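Sucrose 6(F)-phosphate phosphorylase (Thermoanaerobacterium thermosaccharolyticum DSM 571, PDB 6S9V) is a phosphorylase of the alpha-amylase family, a carbohydrate-active enzyme built around a TIM barrel. Local coordinates at residues M124-D129 with K166-F171. Sequence-based numbering, arbitrary orientation.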
loop_
_atom_site.group_PDB
_atom_site.type_symbol
_atom_site.label_atom_id
_atom_site.label_comp_id
_atom_site.label_asym_id
_atom_site.label_seq_id
_atom_site.Cartn_x
_atom_site.Cartn_y
_atom_site.Cartn_z
ATOM N N MET A 124 23.007 11.937 -8.982
ATOM C CA MET A 124 21.683 11.451 -8.617
ATOM C C MET A 124 21.726 10.063 -7.994
ATOM O O MET A 124 20.749 9.655 -7.356
ATOM C CB MET A 124 20.765 11.417 -9.841
ATOM C CG MET A 124 20.417 12.770 -10.405
ATOM S SD MET A 124 19.393 12.664 -11.883
ATOM C CE MET A 124 17.865 12.074 -11.177
ATOM N N PHE A 125 22.832 9.339 -8.151
ATOM C CA PHE A 125 22.921 7.940 -7.754
ATOM C C PHE A 125 23.936 7.761 -6.636
ATOM O O PHE A 125 24.833 8.584 -6.433
ATOM C CB PHE A 125 23.278 7.078 -8.973
ATOM C CG PHE A 125 22.428 7.389 -10.173
ATOM C CD1 PHE A 125 21.084 7.060 -10.181
ATOM C CD2 PHE A 125 22.955 8.059 -11.264
ATOM C CE1 PHE A 125 20.283 7.368 -11.271
ATOM C CE2 PHE A 125 22.162 8.375 -12.347
ATOM C CZ PHE A 125 20.827 8.037 -12.349
ATOM N N ILE A 126 23.760 6.676 -5.888
ATOM C CA ILE A 126 24.598 6.410 -4.710
ATOM C C ILE A 126 25.748 5.536 -5.195
ATOM O O ILE A 126 25.775 4.317 -5.025
ATOM C CB ILE A 126 23.805 5.769 -3.564
ATOM C CG1 ILE A 126 22.598 6.634 -3.190
ATOM C CG2 ILE A 126 24.703 5.566 -2.349
ATOM C CD1 ILE A 126 21.686 6.009 -2.140
ATOM N N THR A 127 26.710 6.173 -5.854
ATOM C CA THR A 127 27.990 5.521 -6.085
ATOM C C THR A 127 28.626 5.223 -4.730
ATOM O O THR A 127 28.497 6.004 -3.783
ATOM C CB THR A 127 28.894 6.399 -6.945
ATOM O OG1 THR A 127 28.844 7.751 -6.474
ATOM C CG2 THR A 127 28.444 6.355 -8.407
ATOM N N LEU A 128 29.286 4.069 -4.621
ATOM C CA LEU A 128 29.702 3.602 -3.303
ATOM C C LEU A 128 30.749 4.509 -2.657
ATOM O O LEU A 128 30.963 4.413 -1.444
ATOM C CB LEU A 128 30.242 2.172 -3.378
ATOM C CG LEU A 128 29.265 1.074 -3.812
ATOM C CD1 LEU A 128 29.769 -0.281 -3.320
ATOM C CD2 LEU A 128 27.853 1.306 -3.352
ATOM N N ASP A 129 31.415 5.371 -3.427
ATOM C CA ASP A 129 32.347 6.318 -2.824
ATOM C C ASP A 129 31.648 7.308 -1.899
ATOM O O ASP A 129 32.318 7.974 -1.104
ATOM C CB ASP A 129 33.126 7.072 -3.903
ATOM C CG ASP A 129 32.231 7.835 -4.856
ATOM O OD1 ASP A 129 30.993 7.685 -4.785
ATOM O OD2 ASP A 129 32.776 8.603 -5.679
ATOM N N LYS A 166 30.185 0.354 -9.018
ATOM C CA LYS A 166 29.104 -0.125 -8.173
ATOM C C LYS A 166 28.239 1.045 -7.739
ATOM O O LYS A 166 28.752 2.118 -7.406
ATOM C CB LYS A 166 29.659 -0.843 -6.943
ATOM C CG LYS A 166 30.359 -2.147 -7.261
ATOM C CD LYS A 166 30.852 -2.829 -5.995
ATOM C CE LYS A 166 31.267 -4.264 -6.270
ATOM N NZ LYS A 166 32.618 -4.339 -6.861
ATOM N N VAL A 167 26.922 0.846 -7.787
ATOM C CA VAL A 167 25.963 1.815 -7.281
ATOM C C VAL A 167 24.968 1.075 -6.399
ATOM O O VAL A 167 24.710 -0.121 -6.579
ATOM C CB VAL A 167 25.217 2.583 -8.399
ATOM C CG1 VAL A 167 26.204 3.346 -9.264
ATOM C CG2 VAL A 167 24.382 1.633 -9.229
ATOM N N TRP A 168 24.403 1.798 -5.442
ATOM C CA TRP A 168 23.479 1.197 -4.495
ATOM C C TRP A 168 22.184 0.790 -5.190
ATOM O O TRP A 168 21.598 1.563 -5.958
ATOM C CB TRP A 168 23.202 2.181 -3.358
ATOM C CG TRP A 168 22.920 1.528 -2.049
ATOM C CD1 TRP A 168 21.702 1.326 -1.465
ATOM C CD2 TRP A 168 23.889 0.948 -1.170
ATOM N NE1 TRP A 168 21.856 0.676 -0.262
ATOM C CE2 TRP A 168 23.190 0.429 -0.062
ATOM C CE3 TRP A 168 25.281 0.822 -1.213
ATOM C CZ2 TRP A 168 23.839 -0.200 1.001
ATOM C CZ3 TRP A 168 25.925 0.195 -0.155
ATOM C CH2 TRP A 168 25.200 -0.309 0.935
ATOM N N THR A 169 21.738 -0.436 -4.909
ATOM C CA THR A 169 20.473 -0.957 -5.433
ATOM C C THR A 169 19.859 -1.779 -4.302
ATOM O O THR A 169 20.232 -2.939 -4.103
ATOM C CB THR A 169 20.671 -1.789 -6.699
ATOM O OG1 THR A 169 21.518 -2.917 -6.433
ATOM C CG2 THR A 169 21.310 -0.937 -7.794
ATOM N N THR A 170 18.943 -1.159 -3.550
ATOM C CA THR A 170 18.307 -1.836 -2.423
ATOM C C THR A 170 17.479 -3.026 -2.884
ATOM O O THR A 170 17.464 -4.070 -2.226
ATOM C CB THR A 170 17.421 -0.849 -1.655
ATOM O OG1 THR A 170 18.233 0.157 -1.044
ATOM C CG2 THR A 170 16.604 -1.562 -0.587
ATOM N N PHE A 171 16.765 -2.876 -3.996
ATOM C CA PHE A 171 15.856 -3.884 -4.512
ATOM C C PHE A 171 16.313 -4.361 -5.884
ATOM O O PHE A 171 17.064 -3.683 -6.585
ATOM C CB PHE A 171 14.429 -3.335 -4.633
ATOM C CG PHE A 171 13.876 -2.802 -3.356
ATOM C CD1 PHE A 171 13.370 -3.664 -2.407
ATOM C CD2 PHE A 171 13.863 -1.434 -3.100
ATOM C CE1 PHE A 171 12.840 -3.183 -1.230
ATOM C CE2 PHE A 171 13.346 -0.948 -1.916
ATOM C CZ PHE A 171 12.844 -1.825 -0.975
HETATM O O HOH W 1 22.304 4.296 -6.391
#
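I126 and W168 show how a loop can satisfy its backbone by borrowing a strand edge. W168 N gives its hydrogen to I126 O (2.9 Å, 155° at the hydrogen), arriving 28° off the carbonyl plane, and V167 CA adds a CA-H...O contact to the same oxygen. L128 N reaches K166 O weakly, at 3.4 Å. These two bonds flank T127 and V167, a non-hydrogen-bonded antiparallel pair forming a single bridge, while V167 pairs by backbone with S154 of strand 153-157. A water links I126 and W168 again, accepting from I126 N (2.8 Å) and donating to W168 O (2.9 Å). The loop takes the edge of strand 164-168 facing away from hairpin partner 153-157, in the excursion between the third and fourth barrel strands, where alpha-amylase relatives carry domain B. At I126 the chain makes an inverse gamma turn, its T127 N to F125 O bond weak; K130 NZ also donates to F125 O. With chi1 at 45°, T127 OG1 donates to D129 OD1 on its syn side (2.7 Å); D129 OD2 is salt-bridged to R117. I126 CB lies 3.6 Å from W168 CB; L128 CD2 meets the W168 ring edge in plane, 3.4 Å from CE3, while CD1 packs against K166 CB.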